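Local coordinates for L-isoleucine-4-hydroxylase (Bacillus thuringiensis, PDB 6LNH), which catalyses the iron(II)- and 2-oxoglutarate-dependent hydroxylation of L-isoleucine to (4S)-4-hydroxy-L-isoleucine, and also oxidises several related amino acids, at residues P120-Q123 against N124-R127. Residues are numbered along the deposited sequence; the frame is centred on the assembly and turned at random.
Sequences PLIQ and NIVR
Q123 O receives the backbone N-H of R127 at 2.9 Å between O and N, the shortest of four successive i to i+4 bonds that run from P120 to R127. The straightest of them joins V126 N to I122 O, with an N-H...O angle of 168°; the one from N124 N to P120 O, at 148°, is the most bent, in the first turn of the helix. Apolar contacts on the buried side join residues three and four apart. I125 sends its CG1 branch back toward the preceding turn: CG1 stands beside the backbone N (chi1 -66°), anti to the carbonyl carbon, and the chain then runs on extended, which brings CD1 to 4.1 Å from L121 CG. The same methyl lies 4.1 Å from I122 CD1, so one carbon bridges the i-4 and i-3 neighbours, both met at a slant. I122 CG2 and V126 CG2 approach more loosely, at 4.5 Å. On R127, a chain bent at chi2 and chi3 sets the guanidinium with one face over V126 CG1, the methyl lying 4.1 Å above its plane; the group also makes a cation-pi contact with Y84. With L121, I122, I125 and V126 buried and P120, Q123 and N124 exposed, this is an amphipathic opening to alpha-helix 120-134, its buried side packing through L121 on L48 and L49 of helix 44-54 and through I125 on loop residues F39 and L212 of the 2-oxoglutarate dioxygenase fold, away from the iron site.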
# COMPACT_ATOMS: atom_id res chain seq x y z
N PRO C 120 -22.35 -5.34 21.55
CA PRO C 120 -21.72 -4.58 22.65
C PRO C 120 -20.63 -3.61 22.21
O PRO C 120 -20.43 -2.59 22.87
CB PRO C 120 -21.16 -5.69 23.55
CG PRO C 120 -22.10 -6.83 23.33
CD PRO C 120 -22.39 -6.78 21.85
N LEU C 121 -19.93 -3.90 21.11
CA LEU C 121 -18.92 -2.96 20.63
C LEU C 121 -19.56 -1.70 20.07
O LEU C 121 -19.09 -0.59 20.34
CB LEU C 121 -18.03 -3.64 19.59
CG LEU C 121 -17.03 -2.76 18.85
CD1 LEU C 121 -15.95 -2.24 19.79
CD2 LEU C 121 -16.40 -3.53 17.70
N ILE C 122 -20.63 -1.85 19.29
CA ILE C 122 -21.36 -0.70 18.77
C ILE C 122 -21.95 0.13 19.90
O ILE C 122 -21.89 1.37 19.88
CB ILE C 122 -22.44 -1.16 17.77
CG1 ILE C 122 -21.79 -1.86 16.58
CG2 ILE C 122 -23.28 0.03 17.32
CD1 ILE C 122 -20.63 -1.09 15.98
N GLN C 123 -22.53 -0.53 20.91
CA GLN C 123 -23.09 0.20 22.04
C GLN C 123 -22.02 0.98 22.78
O GLN C 123 -22.26 2.10 23.25
CB GLN C 123 -23.78 -0.77 23.01
CG GLN C 123 -25.14 -1.29 22.57
CD GLN C 123 -25.68 -2.34 23.54
OE1 GLN C 123 -24.93 -2.90 24.33
NE2 GLN C 123 -26.98 -2.59 23.47
N ASN C 124 -20.82 0.40 22.89
CA ASN C 124 -19.73 1.10 23.57
C ASN C 124 -19.25 2.30 22.77
O ASN C 124 -18.90 3.34 23.34
CB ASN C 124 -18.57 0.14 23.83
CG ASN C 124 -17.47 0.76 24.66
OD1 ASN C 124 -17.73 1.59 25.53
ND2 ASN C 124 -16.23 0.38 24.38
N ILE C 125 -19.21 2.18 21.44
CA ILE C 125 -18.82 3.31 20.60
C ILE C 125 -19.83 4.45 20.77
O ILE C 125 -19.46 5.61 20.95
CB ILE C 125 -18.69 2.88 19.13
CG1 ILE C 125 -17.53 1.90 18.95
CG2 ILE C 125 -18.50 4.10 18.23
CD1 ILE C 125 -17.58 1.15 17.64
N VAL C 126 -21.12 4.12 20.71
CA VAL C 126 -22.16 5.13 20.85
C VAL C 126 -22.10 5.79 22.23
O VAL C 126 -22.24 7.01 22.35
CB VAL C 126 -23.54 4.50 20.59
CG1 VAL C 126 -24.65 5.46 20.99
CG2 VAL C 126 -23.67 4.09 19.13
N ARG C 127 -21.87 4.99 23.27
CA ARG C 127 -21.78 5.56 24.62
C ARG C 127 -20.53 6.42 24.78
O ARG C 127 -20.56 7.45 25.46
CB ARG C 127 -21.83 4.45 25.66
CG ARG C 127 -23.24 3.89 25.88
CD ARG C 127 -24.31 4.98 25.82
NE ARG C 127 -25.52 4.55 25.11
CZ ARG C 127 -26.50 5.36 24.74
NH1 ARG C 127 -26.43 6.66 25.01
NH2 ARG C 127 -27.56 4.88 24.09